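Long-range contacts in tyrocidine synthetase 3 (Brevibacillus brevis, PDB 2JGP), which probably carries a peptidyl group on its carrier domain and forms a peptide bond in its condensation domain during nonribosomal synthesis of the antibiotic tyrocidine: residues L287-D292 with S485-E490; F293-T298 with L422-L427; Q459-D464 with G479-T484. All coordinates share one frame; numbering follows the deposited sequence.

Contact 1: residues L287-D292 with S485-E490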
ATOM      1  N   LEU A 287       0.210  -0.442 -21.930  1.00 62.11           N
ATOM      2  CA  LEU A 287       0.067   1.013 -22.012  1.00 61.76           C
ATOM      3  C   LEU A 287       1.003   1.590 -23.072  1.00 61.38           C
ATOM      4  O   LEU A 287       2.204   1.341 -23.043  1.00 61.50           O
ATOM      5  CB  LEU A 287       0.374   1.653 -20.658  1.00 61.84           C
ATOM      6  CG  LEU A 287       0.179   3.167 -20.508  1.00 61.91           C
ATOM      7  CD1 LEU A 287      -1.278   3.573 -20.672  1.00 62.59           C
ATOM      8  CD2 LEU A 287       0.718   3.623 -19.160  1.00 62.55           C
ATOM      9  N   ASN A 288       0.447   2.359 -24.000  1.00 60.92           N
ATOM     10  CA  ASN A 288       1.232   2.953 -25.074  1.00 60.64           C
ATOM     11  C   ASN A 288       1.330   4.464 -24.920  1.00 59.95           C
ATOM     12  O   ASN A 288       0.822   5.218 -25.748  1.00 59.71           O
ATOM     13  CB  ASN A 288       0.629   2.588 -26.431  1.00 61.06           C
ATOM     14  CG  ASN A 288       1.469   3.080 -27.599  1.00 61.24           C
ATOM     15  OD1 ASN A 288       0.933   3.595 -28.575  1.00 64.43           O
ATOM     16  ND2 ASN A 288       2.787   2.937 -27.499  1.00 61.89           N
ATOM     17  N   LEU A 289       1.987   4.901 -23.851  1.00 59.23           N
ATOM     18  CA  LEU A 289       2.233   6.322 -23.651  1.00 58.89           C
ATOM     19  C   LEU A 289       3.205   6.809 -24.709  1.00 58.32           C
ATOM     20  O   LEU A 289       4.149   6.098 -25.050  1.00 57.72           O
ATOM     21  CB  LEU A 289       2.834   6.603 -22.274  1.00 58.81           C
ATOM     22  CG  LEU A 289       1.882   6.599 -21.086  1.00 59.50           C
ATOM     23  CD1 LEU A 289       2.691   6.816 -19.811  1.00 59.47           C
ATOM     24  CD2 LEU A 289       0.805   7.661 -21.259  1.00 58.99           C
ATOM     25  N   PRO A 290       2.976   8.022 -25.232  1.00 58.08           N
ATOM     26  CA  PRO A 290       3.942   8.578 -26.156  1.00 57.74           C
ATOM     27  C   PRO A 290       5.140   9.025 -25.340  1.00 57.17           C
ATOM     28  O   PRO A 290       4.970   9.627 -24.284  1.00 57.95           O
ATOM     29  CB  PRO A 290       3.203   9.768 -26.769  1.00 57.77           C
ATOM     30  CG  PRO A 290       2.246  10.186 -25.747  1.00 58.08           C
ATOM     31  CD  PRO A 290       1.855   8.947 -24.985  1.00 58.21           C
ATOM     32  N   THR A 291       6.333   8.685 -25.798  1.00 56.46           N
ATOM     33  CA  THR A 291       7.544   9.019 -25.072  1.00 55.60           C
ATOM     34  C   THR A 291       8.359  10.003 -25.897  1.00 55.03           C
ATOM     35  O   THR A 291       8.281  10.003 -27.129  1.00 55.11           O
ATOM     36  CB  THR A 291       8.360   7.752 -24.775  1.00 55.49           C
ATOM     37  OG1 THR A 291       8.676   7.084 -26.004  1.00 55.10           O
ATOM     38  CG2 THR A 291       7.567   6.812 -23.881  1.00 54.76           C
ATOM     39  N   ASP A 292       9.125  10.849 -25.218  1.00 54.19           N
ATOM     40  CA  ASP A 292       9.993  11.819 -25.890  1.00 53.90           C
ATOM     41  C   ASP A 292      11.217  11.145 -26.504  1.00 53.48           C
ATOM     42  O   ASP A 292      11.767  11.623 -27.491  1.00 53.20           O
ATOM     43  CB  ASP A 292      10.428  12.910 -24.910  1.00 53.97           C
ATOM     44  CG  ASP A 292       9.260  13.757 -24.430  1.00 54.68           C
ATOM     45  OD1 ASP A 292       8.475  14.228 -25.280  1.00 56.70           O
ATOM     46  OD2 ASP A 292       9.120  13.955 -23.207  1.00 56.08           O
ATOM     47  N   SER A 485      14.712   8.321 -19.054  1.00 52.04           N
ATOM     48  CA  SER A 485      14.979   7.760 -20.374  1.00 51.93           C
ATOM     49  C   SER A 485      13.792   7.884 -21.339  1.00 52.13           C
ATOM     50  O   SER A 485      13.953   7.645 -22.533  1.00 51.92           O
ATOM     51  CB  SER A 485      15.367   6.290 -20.237  1.00 51.62           C
ATOM     52  OG  SER A 485      14.286   5.550 -19.710  1.00 50.85           O
ATOM     53  N   LEU A 486      12.623   8.253 -20.826  1.00 52.49           N
ATOM     54  CA  LEU A 486      11.387   8.290 -21.620  1.00 52.86           C
ATOM     55  C   LEU A 486      10.775   9.685 -21.795  1.00 53.26           C
ATOM     56  O   LEU A 486      10.273  10.006 -22.879  1.00 52.92           O
ATOM     57  CB  LEU A 486      10.344   7.373 -20.987  1.00 52.86           C
ATOM     58  CG  LEU A 486      10.688   5.887 -20.851  1.00 52.73           C
ATOM     59  CD1 LEU A 486       9.491   5.145 -20.240  1.00 53.00           C
ATOM     60  CD2 LEU A 486      11.081   5.282 -22.187  1.00 52.57           C
ATOM     61  N   PHE A 487      10.798  10.503 -20.741  1.00 53.77           N
ATOM     62  CA  PHE A 487      10.092  11.792 -20.752  1.00 54.75           C
ATOM     63  C   PHE A 487      10.978  12.961 -20.342  1.00 55.52           C
ATOM     64  O   PHE A 487      11.858  12.822 -19.486  1.00 55.64           O
ATOM     65  CB  PHE A 487       8.872  11.762 -19.823  1.00 54.77           C
ATOM     66  CG  PHE A 487       7.999  10.550 -19.998  1.00 55.23           C
ATOM     67  CD1 PHE A 487       7.171  10.428 -21.105  1.00 55.47           C
ATOM     68  CD2 PHE A 487       7.997   9.536 -19.047  1.00 55.60           C
ATOM     69  CE1 PHE A 487       6.360   9.313 -21.262  1.00 54.99           C
ATOM     70  CE2 PHE A 487       7.193   8.419 -19.199  1.00 55.56           C
ATOM     71  CZ  PHE A 487       6.370   8.310 -20.308  1.00 55.30           C
ATOM     72  N   THR A 488      10.734  14.112 -20.968  1.00 56.42           N
ATOM     73  CA  THR A 488      11.364  15.361 -20.571  1.00 56.97           C
ATOM     74  C   THR A 488      10.552  15.974 -19.429  1.00 57.54           C
ATOM     75  O   THR A 488       9.381  15.628 -19.226  1.00 57.24           O
ATOM     76  CB  THR A 488      11.423  16.369 -21.741  1.00 57.02           C
ATOM     77  OG1 THR A 488      10.094  16.759 -22.117  1.00 57.53           O
ATOM     78  CG2 THR A 488      12.126  15.767 -22.950  1.00 57.01           C
ATOM     79  N   ARG A 489      11.181  16.880 -18.685  1.00 58.04           N
ATOM     80  CA  ARG A 489      10.488  17.651 -17.656  1.00 58.64           C
ATOM     81  C   ARG A 489       9.299  18.411 -18.237  1.00 58.43           C
ATOM     82  O   ARG A 489       8.235  18.468 -17.620  1.00 58.09           O
ATOM     83  CB  ARG A 489      11.450  18.635 -16.990  1.00 59.22           C
ATOM     84  CG  ARG A 489      10.791  19.567 -15.981  1.00 61.24           C
ATOM     85  CD  ARG A 489      11.827  20.273 -15.129  1.00 63.95           C
ATOM     86  NE  ARG A 489      12.555  19.325 -14.291  1.00 67.12           N
ATOM     87  CZ  ARG A 489      12.087  18.778 -13.169  1.00 69.41           C
ATOM     88  NH1 ARG A 489      10.876  19.081 -12.717  1.00 70.62           N
ATOM     89  NH2 ARG A 489      12.844  17.921 -12.490  1.00 71.01           N
ATOM     90  N   GLU A 490       9.490  18.997 -19.418  1.00 58.26           N
ATOM     91  CA  GLU A 490       8.447  19.766 -20.096  1.00 58.39           C
ATOM     92  C   GLU A 490       7.194  18.918 -20.322  1.00 58.00           C
ATOM     93  O   GLU A 490       6.083  19.341 -19.989  1.00 57.46           O
ATOM     94  CB  GLU A 490       8.973  20.312 -21.432  1.00 58.83           C
ATOM     95  CG  GLU A 490       7.959  21.096 -22.260  1.00 60.60           C
ATOM     96  CD  GLU A 490       8.491  21.487 -23.632  1.00 62.53           C
ATOM     97  OE1 GLU A 490       9.727  21.508 -23.828  1.00 64.32           O
ATOM     98  OE2 GLU A 490       7.668  21.776 -24.522  1.00 64.74           O
TER
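Asp292 reaches Thr488 with one carboxylate oxygen, OD2. Thr488 N gives its hydrogen to Asp292 OD2 at 2.8 Å. The bond is nearly straight, 172° at the hydrogen, and meets the anti side of the carboxylate only a little out of its plane. Asp292 CG stands anti to the carbonyl carbon (chi1 -65°), and this brings OD2 into line with the N-H of Thr488. Thr491, in the first turn of the helix, adds a hydrogen bond from its side chain to the same oxygen. Thr488 OG1 lies 3.2 Å from Asp292 OD2. Its role as an acceptor is clear: Thr488 is the N-cap of helix 489-508, and OG1 caps the N of Thr491. Asp292 thus sits at a helix N-terminus, where the helix dipole would probably favour its negative charge.

A backbone bond joins the same pieces, from Asp292 N to Leu486 O at 2.7 Å. Pro290 O meets the edge of the Phe487 ring in its plane, 3.3 Å from CE1, where the aromatic C-H is slightly positive. Thr291 turns its hydroxyl to the carbonyl of Phe293. Its methyl CG2 is left to pack obliquely against the ring, 3.8 Å from Phe487 CE1, and against Leu486 CB. Leu289 CD1 touches the ring at Phe487 CZ, 4.0 Å away, the two side chains crossing at about a right angle.

The contact joins the loop between helix 267-279 and strand 303-309 to the turn that links strand 476-483 with helix 489-508. Leu289 also packs on Leu341 and Tyr344 of helix 329-345. Phe487 also touches Tyr482 on strand 476-483, and Arg489 pairs with Asp304 of strand 303-309.

Contact 2: residues F293-T298 with L422-L427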
ATOM      1  N   PHE A 293      11.640  10.039 -25.904  1.00 52.93           N
ATOM      2  CA  PHE A 293      12.776   9.273 -26.391  1.00 52.66           C
ATOM      3  C   PHE A 293      12.332   7.830 -26.554  1.00 52.67           C
ATOM      4  O   PHE A 293      11.366   7.395 -25.925  1.00 52.41           O
ATOM      5  CB  PHE A 293      13.933   9.366 -25.396  1.00 52.52           C
ATOM      6  CG  PHE A 293      14.230  10.770 -24.943  1.00 51.85           C
ATOM      7  CD1 PHE A 293      13.888  11.190 -23.664  1.00 52.02           C
ATOM      8  CD2 PHE A 293      14.830  11.673 -25.804  1.00 51.40           C
ATOM      9  CE1 PHE A 293      14.148  12.490 -23.245  1.00 52.31           C
ATOM     10  CE2 PHE A 293      15.099  12.970 -25.398  1.00 52.13           C
ATOM     11  CZ  PHE A 293      14.757  13.381 -24.114  1.00 51.92           C
ATOM     12  N   THR A 294      13.036   7.098 -27.403  1.00 52.84           N
ATOM     13  CA  THR A 294      12.737   5.697 -27.657  1.00 53.23           C
ATOM     14  C   THR A 294      12.909   4.893 -26.378  1.00 53.63           C
ATOM     15  O   THR A 294      13.824   5.149 -25.598  1.00 53.56           O
ATOM     16  CB  THR A 294      13.675   5.126 -28.750  1.00 53.14           C
ATOM     17  OG1 THR A 294      13.525   5.885 -29.956  1.00 53.18           O
ATOM     18  CG2 THR A 294      13.371   3.662 -29.033  1.00 53.41           C
ATOM     19  N   ARG A 295      12.014   3.938 -26.151  1.00 54.22           N
ATOM     20  CA  ARG A 295      12.092   3.091 -24.971  1.00 54.67           C
ATOM     21  C   ARG A 295      13.353   2.228 -25.059  1.00 54.99           C
ATOM     22  O   ARG A 295      13.574   1.562 -26.072  1.00 54.86           O
ATOM     23  CB  ARG A 295      10.846   2.212 -24.853  1.00 54.76           C
ATOM     24  CG  ARG A 295      10.845   1.289 -23.644  1.00 55.04           C
ATOM     25  CD  ARG A 295       9.607   0.414 -23.634  1.00 56.28           C
ATOM     26  NE  ARG A 295       8.409   1.219 -23.448  1.00 56.84           N
ATOM     27  CZ  ARG A 295       7.958   1.642 -22.270  1.00 57.62           C
ATOM     28  NH1 ARG A 295       8.580   1.321 -21.143  1.00 58.09           N
ATOM     29  NH2 ARG A 295       6.862   2.378 -22.227  1.00 58.93           N
ATOM     30  N   PRO A 296      14.199   2.258 -24.011  1.00 55.65           N
ATOM     31  CA  PRO A 296      15.383   1.399 -24.000  1.00 56.32           C
ATOM     32  C   PRO A 296      15.007  -0.080 -24.025  1.00 57.22           C
ATOM     33  O   PRO A 296      13.936  -0.450 -23.544  1.00 57.33           O
ATOM     34  CB  PRO A 296      16.062   1.748 -22.668  1.00 56.21           C
ATOM     35  CG  PRO A 296      15.504   3.028 -22.253  1.00 55.97           C
ATOM     36  CD  PRO A 296      14.117   3.083 -22.792  1.00 55.69           C
ATOM     37  N   SER A 297      15.883  -0.918 -24.567  1.00 58.56           N
ATOM     38  CA  SER A 297      15.611  -2.358 -24.637  1.00 59.60           C
ATOM     39  C   SER A 297      15.781  -3.059 -23.288  1.00 60.32           C
ATOM     40  O   SER A 297      15.331  -4.193 -23.118  1.00 60.76           O
ATOM     41  CB  SER A 297      16.497  -3.032 -25.677  1.00 59.84           C
ATOM     42  OG  SER A 297      16.077  -4.371 -25.869  1.00 60.71           O
ATOM     43  N   THR A 298      16.447  -2.394 -22.346  1.00 60.92           N
ATOM     44  CA  THR A 298      16.538  -2.865 -20.970  1.00 61.43           C
ATOM     45  C   THR A 298      15.978  -1.764 -20.086  1.00 61.69           C
ATOM     46  O   THR A 298      16.146  -0.586 -20.388  1.00 61.49           O
ATOM     47  CB  THR A 298      17.993  -3.157 -20.560  1.00 61.58           C
ATOM     48  OG1 THR A 298      18.708  -1.928 -20.383  1.00 62.60           O
ATOM     49  CG2 THR A 298      18.705  -3.996 -21.616  1.00 61.82           C
ATOM     50  N   LEU A 422      11.633  -7.012 -20.718  1.00 73.32           N
ATOM     51  CA  LEU A 422      12.618  -6.479 -19.763  1.00 72.53           C
ATOM     52  C   LEU A 422      12.598  -4.940 -19.705  1.00 71.64           C
ATOM     53  O   LEU A 422      13.091  -4.343 -18.746  1.00 71.51           O
ATOM     54  CB  LEU A 422      14.029  -6.975 -20.133  1.00 72.75           C
ATOM     55  CG  LEU A 422      15.098  -7.097 -19.037  1.00 72.99           C
ATOM     56  CD1 LEU A 422      14.670  -8.068 -17.941  1.00 73.36           C
ATOM     57  CD2 LEU A 422      16.428  -7.545 -19.642  1.00 73.19           C
ATOM     58  N   SER A 423      12.033  -4.306 -20.730  1.00 70.59           N
ATOM     59  CA  SER A 423      11.931  -2.848 -20.785  1.00 69.80           C
ATOM     60  C   SER A 423      10.724  -2.308 -20.017  1.00 69.15           C
ATOM     61  O   SER A 423      10.550  -1.095 -19.900  1.00 69.06           O
ATOM     62  CB  SER A 423      11.859  -2.376 -22.240  1.00 69.83           C
ATOM     63  OG  SER A 423      10.679  -2.838 -22.878  1.00 69.58           O
ATOM     64  N   ARG A 424       9.891  -3.200 -19.489  1.00 68.37           N
ATOM     65  CA  ARG A 424       8.691  -2.778 -18.769  1.00 67.82           C
ATOM     66  C   ARG A 424       8.334  -3.749 -17.646  1.00 67.00           C
ATOM     67  O   ARG A 424       9.018  -4.751 -17.444  1.00 67.05           O
ATOM     68  CB  ARG A 424       7.526  -2.558 -19.747  1.00 68.00           C
ATOM     69  CG  ARG A 424       7.467  -3.499 -20.936  1.00 68.85           C
ATOM     70  CD  ARG A 424       6.948  -2.789 -22.180  1.00 69.74           C
ATOM     71  NE  ARG A 424       5.818  -1.931 -21.856  1.00 70.60           N
ATOM     72  CZ  ARG A 424       5.391  -0.911 -22.597  1.00 71.18           C
ATOM     73  NH1 ARG A 424       5.975  -0.600 -23.750  1.00 71.23           N
ATOM     74  NH2 ARG A 424       4.355  -0.192 -22.176  1.00 70.83           N
ATOM     75  N   ASN A 425       7.287  -3.425 -16.896  1.00 66.04           N
ATOM     76  CA  ASN A 425       6.912  -4.196 -15.715  1.00 65.27           C
ATOM     77  C   ASN A 425       5.689  -5.064 -15.966  1.00 64.39           C
ATOM     78  O   ASN A 425       4.884  -4.758 -16.846  1.00 64.06           O
ATOM     79  CB  ASN A 425       6.680  -3.254 -14.536  1.00 65.34           C
ATOM     80  CG  ASN A 425       7.974  -2.693 -13.987  1.00 65.64           C
ATOM     81  OD1 ASN A 425       8.682  -3.365 -13.236  1.00 66.52           O
ATOM     82  ND2 ASN A 425       8.296  -1.459 -14.364  1.00 65.33           N
ATOM     83  N   PRO A 426       5.549  -6.159 -15.198  1.00 63.41           N
ATOM     84  CA  PRO A 426       4.415  -7.046 -15.414  1.00 62.77           C
ATOM     85  C   PRO A 426       3.084  -6.377 -15.057  1.00 62.02           C
ATOM     86  O   PRO A 426       2.982  -5.679 -14.037  1.00 61.84           O
ATOM     87  CB  PRO A 426       4.715  -8.249 -14.504  1.00 62.89           C
ATOM     88  CG  PRO A 426       5.669  -7.759 -13.489  1.00 63.21           C
ATOM     89  CD  PRO A 426       6.428  -6.624 -14.107  1.00 63.53           C
ATOM     90  N   LEU A 427       2.102  -6.562 -15.938  1.00 61.18           N
ATOM     91  CA  LEU A 427       0.718  -6.112 -15.764  1.00 60.55           C
ATOM     92  C   LEU A 427       0.486  -4.600 -15.877  1.00 59.79           C
ATOM     93  O   LEU A 427      -0.505  -4.186 -16.478  1.00 59.51           O
ATOM     94  CB  LEU A 427       0.095  -6.659 -14.467  1.00 60.88           C
ATOM     95  CG  LEU A 427      -0.360  -8.120 -14.528  1.00 61.62           C
ATOM     96  CD1 LEU A 427      -0.902  -8.569 -13.186  1.00 62.52           C
ATOM     97  CD2 LEU A 427      -1.406  -8.330 -15.621  1.00 62.87           C
TER
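Arg295 and Arg424 lay their guanidinium groups over each other. The planes are 35° apart, and each central carbon sits over the rim of the other group. Arg295 NE and Arg424 NH1 come to 3.1 Å; both are donors, so this is face-to-face packing of like charges and not a hydrogen bond. At the guanidinium edge, Arg295 NH1 makes a weak hydrogen bond to Ser423 O at 3.4 Å. The Arg295 chain runs out straight as far as CD and then bends at chi3 (-66°), which turns the group across Arg424. On the way its CD passes 3.5 Å from Ser423 OG. Ser423 CB rests against the carbonyl of Pro296, 3.1 Å from its O.

In the second shell, Asp464 forms a salt bridge with Arg295 NH2, while Arg424 NH2 pairs with Asp429 and donates to Leu287 O. The two acids probably offset the repulsion within the pair, and Ser423 OG is hydrogen-bonded to Asp421.

This surface contact ties the loop leading into strand 303-309 to the loop between helix 409-415 and strand 430-435. Those two strands are the outermost of one four-stranded sheet.

Contact 3: residues Q459-D464 with G479-T484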
ATOM      1  N   GLN A 459      14.637  10.049  -7.679  1.00 73.96           N
ATOM      2  CA  GLN A 459      15.798   9.801  -8.532  1.00 73.77           C
ATOM      3  C   GLN A 459      15.860   8.353  -9.038  1.00 73.19           C
ATOM      4  O   GLN A 459      16.587   8.061  -9.988  1.00 73.24           O
ATOM      5  CB  GLN A 459      17.091  10.161  -7.797  1.00 74.05           C
ATOM      6  CG  GLN A 459      17.224  11.647  -7.440  1.00 74.85           C
ATOM      7  CD  GLN A 459      17.496  12.535  -8.650  1.00 76.17           C
ATOM      8  OE1 GLN A 459      16.632  12.722  -9.510  1.00 77.50           O
ATOM      9  NE2 GLN A 459      18.699  13.099  -8.712  1.00 76.46           N
ATOM     10  N   HIS A 460      15.105   7.461  -8.398  1.00 72.42           N
ATOM     11  CA  HIS A 460      14.940   6.081  -8.858  1.00 71.79           C
ATOM     12  C   HIS A 460      13.482   5.873  -9.256  1.00 70.69           C
ATOM     13  O   HIS A 460      12.576   6.123  -8.458  1.00 70.94           O
ATOM     14  CB  HIS A 460      15.336   5.103  -7.747  1.00 72.06           C
ATOM     15  CG  HIS A 460      15.056   3.664  -8.065  1.00 72.82           C
ATOM     16  ND1 HIS A 460      15.994   2.833  -8.640  1.00 73.95           N
ATOM     17  CD2 HIS A 460      13.950   2.905  -7.872  1.00 73.63           C
ATOM     18  CE1 HIS A 460      15.476   1.626  -8.794  1.00 74.19           C
ATOM     19  NE2 HIS A 460      14.235   1.644  -8.337  1.00 73.77           N
ATOM     20  N   ALA A 461      13.253   5.421 -10.487  1.00 69.06           N
ATOM     21  CA  ALA A 461      11.897   5.194 -10.982  1.00 67.82           C
ATOM     22  C   ALA A 461      11.722   3.748 -11.442  1.00 66.72           C
ATOM     23  O   ALA A 461      12.232   3.368 -12.493  1.00 66.03           O
ATOM     24  CB  ALA A 461      11.584   6.160 -12.117  1.00 67.79           C
ATOM     25  N   LYS A 462      11.003   2.945 -10.656  1.00 65.55           N
ATOM     26  CA  LYS A 462      10.759   1.542 -11.022  1.00 64.85           C
ATOM     27  C   LYS A 462       9.830   1.415 -12.236  1.00 63.55           C
ATOM     28  O   LYS A 462       9.973   0.489 -13.034  1.00 63.93           O
ATOM     29  CB  LYS A 462      10.175   0.757  -9.844  1.00 65.20           C
ATOM     30  CG  LYS A 462      10.161  -0.760 -10.060  1.00 66.34           C
ATOM     31  CD  LYS A 462       9.306  -1.478  -9.012  1.00 68.09           C
ATOM     32  CE  LYS A 462       8.897  -2.873  -9.482  1.00 68.77           C
ATOM     33  NZ  LYS A 462       7.779  -3.436  -8.663  1.00 69.73           N
ATOM     34  N   PHE A 463       8.898   2.355 -12.376  1.00 61.76           N
ATOM     35  CA  PHE A 463       7.894   2.311 -13.442  1.00 60.60           C
ATOM     36  C   PHE A 463       8.072   3.483 -14.393  1.00 59.85           C
ATOM     37  O   PHE A 463       8.788   4.426 -14.069  1.00 59.16           O
ATOM     38  CB  PHE A 463       6.502   2.340 -12.824  1.00 60.43           C
ATOM     39  CG  PHE A 463       6.261   1.226 -11.857  1.00 60.00           C
ATOM     40  CD1 PHE A 463       6.434   1.422 -10.496  1.00 60.51           C
ATOM     41  CD2 PHE A 463       5.885  -0.029 -12.311  1.00 59.90           C
ATOM     42  CE1 PHE A 463       6.222   0.386  -9.596  1.00 60.04           C
ATOM     43  CE2 PHE A 463       5.677  -1.073 -11.421  1.00 60.48           C
ATOM     44  CZ  PHE A 463       5.845  -0.863 -10.060  1.00 60.30           C
ATOM     45  N   ASP A 464       7.425   3.424 -15.561  1.00 59.12           N
ATOM     46  CA  ASP A 464       7.491   4.523 -16.534  1.00 58.64           C
ATOM     47  C   ASP A 464       7.203   5.827 -15.833  1.00 58.42           C
ATOM     48  O   ASP A 464       7.898   6.825 -16.025  1.00 57.77           O
ATOM     49  CB  ASP A 464       6.470   4.347 -17.656  1.00 58.77           C
ATOM     50  CG  ASP A 464       6.857   3.274 -18.632  1.00 58.76           C
ATOM     51  OD1 ASP A 464       7.849   2.564 -18.380  1.00 59.13           O
ATOM     52  OD2 ASP A 464       6.161   3.147 -19.656  1.00 59.90           O
ATOM     53  N   GLY A 479       2.115  14.916  -7.785  1.00 62.59           N
ATOM     54  CA  GLY A 479       3.519  14.586  -8.027  1.00 62.29           C
ATOM     55  C   GLY A 479       3.645  13.500  -9.082  1.00 61.86           C
ATOM     56  O   GLY A 479       2.859  12.549  -9.099  1.00 61.57           O
ATOM     57  N   VAL A 480       4.631  13.649  -9.966  1.00 61.24           N
ATOM     58  CA  VAL A 480       4.939  12.627 -10.966  1.00 60.84           C
ATOM     59  C   VAL A 480       6.427  12.318 -10.915  1.00 60.40           C
ATOM     60  O   VAL A 480       7.259  13.201 -11.116  1.00 60.52           O
ATOM     61  CB  VAL A 480       4.524  13.061 -12.387  1.00 60.99           C
ATOM     62  CG1 VAL A 480       4.885  11.983 -13.413  1.00 61.01           C
ATOM     63  CG2 VAL A 480       3.031  13.351 -12.431  1.00 61.00           C
ATOM     64  N   GLU A 481       6.737  11.065 -10.591  1.00 59.68           N
ATOM     65  CA  GLU A 481       8.083  10.532 -10.658  1.00 59.18           C
ATOM     66  C   GLU A 481       8.135   9.748 -11.958  1.00 58.38           C
ATOM     67  O   GLU A 481       7.325   8.851 -12.167  1.00 57.99           O
ATOM     68  CB  GLU A 481       8.343   9.614  -9.468  1.00 59.62           C
ATOM     69  CG  GLU A 481       9.636   8.829  -9.531  1.00 61.41           C
ATOM     70  CD  GLU A 481       9.667   7.728  -8.493  1.00 64.55           C
ATOM     71  OE1 GLU A 481       9.996   8.026  -7.327  1.00 65.78           O
ATOM     72  OE2 GLU A 481       9.352   6.566  -8.844  1.00 66.99           O
ATOM     73  N   TYR A 482       9.081  10.084 -12.828  1.00 57.36           N
ATOM     74  CA  TYR A 482       9.087   9.530 -14.180  1.00 56.51           C
ATOM     75  C   TYR A 482      10.471   9.082 -14.615  1.00 55.78           C
ATOM     76  O   TYR A 482      11.479   9.566 -14.104  1.00 55.88           O
ATOM     77  CB  TYR A 482       8.545  10.560 -15.172  1.00 56.57           C
ATOM     78  CG  TYR A 482       9.342  11.841 -15.236  1.00 56.47           C
ATOM     79  CD1 TYR A 482      10.374  11.995 -16.154  1.00 56.12           C
ATOM     80  CD2 TYR A 482       9.054  12.904 -14.388  1.00 56.73           C
ATOM     81  CE1 TYR A 482      11.111  13.174 -16.220  1.00 56.59           C
ATOM     82  CE2 TYR A 482       9.783  14.084 -14.446  1.00 56.79           C
ATOM     83  CZ  TYR A 482      10.805  14.212 -15.362  1.00 57.40           C
ATOM     84  OH  TYR A 482      11.525  15.372 -15.420  1.00 57.87           O
ATOM     85  N   SER A 483      10.493   8.167 -15.579  1.00 55.09           N
ATOM     86  CA  SER A 483      11.726   7.663 -16.166  1.00 54.80           C
ATOM     87  C   SER A 483      12.399   8.744 -17.004  1.00 53.84           C
ATOM     88  O   SER A 483      11.810   9.244 -17.956  1.00 53.41           O
ATOM     89  CB  SER A 483      11.427   6.457 -17.060  1.00 54.84           C
ATOM     90  OG  SER A 483      10.815   5.420 -16.322  1.00 57.24           O
ATOM     91  N   THR A 484      13.637   9.082 -16.653  1.00 53.22           N
ATOM     92  CA  THR A 484      14.420  10.078 -17.388  1.00 53.33           C
ATOM     93  C   THR A 484      14.700   9.631 -18.833  1.00 52.66           C
ATOM     94  O   THR A 484      14.899  10.458 -19.723  1.00 52.34           O
ATOM     95  CB  THR A 484      15.758  10.349 -16.656  1.00 53.32           C
ATOM     96  OG1 THR A 484      15.478  10.736 -15.302  1.00 55.94           O
ATOM     97  CG2 THR A 484      16.547  11.449 -17.340  1.00 54.95           C
TER
HETATM   98  O   HOH W   1      11.915   3.542 -15.073  1.00 61.49           O
HETATM   99  O   HOH W   2       9.859   3.946  -8.346  1.00 59.00           O
HETATM  100  O   HOH W   3       8.149   5.408 -10.939  1.00 39.06           O
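Glu481 CG stands anti to the backbone N (chi1 171°), and the chain stays extended beyond it, which carries the carboxylate out to His460 and Ala461. Ser483 OG is turned beside its own N (chi1 -59°), toward the carbonyls of Phe463 and Asp464. Ser483 N donates to Asp464 O at 3.0 Å, with an angle of 162° at the hydrogen. This bond continues the antiparallel pairing of strands 465-471 and 476-483 by one step, beyond Glu481 with Thr466. Tyr482 CA adds a C-H...O contact to the same oxygen. Ala461 CB packs against the Tyr482 carbonyl, 3.9 Å from its O.

Waters complete the join. Water 1 sits 2.6 Å from Ala461 O and is also hydrogen-bonded to Ser483 OG. Water 2 takes the hydrogen of Lys462 N and lies 2.7 Å from Glu481 OE2. Water 3 binds Glu481 OE2 as well, with a weak bond from Phe463 N.

Glu481 OE2 is only 3.3 Å from His460 O, and both are acceptors. That closeness would tend to disfavour a bare negative charge there. The two bound waters probably offset it, so Glu481 holds the loop largely through solvent.

In the fold
From the N terminus, 287-292 opens the widest loop, which contact 1 closes 193 residues later at 485-490. The next residues, 293-298, start contact 2, which closes at 422-427 and is nested inside the first loop. Contact 3 is also nested there. It opens at 459-464, after contact 2 has closed, and closes at 479-484 around the hairpin of strands 465-471 and 476-483, so contacts 2 and 3 are in series and none cross. Asn425 ND2 bonds to Lys462 O between contacts 2 and 3. Together the three contacts gather the loops at one end of the four-stranded sheet and join them to the start of helix 489-508, all within the condensation domain.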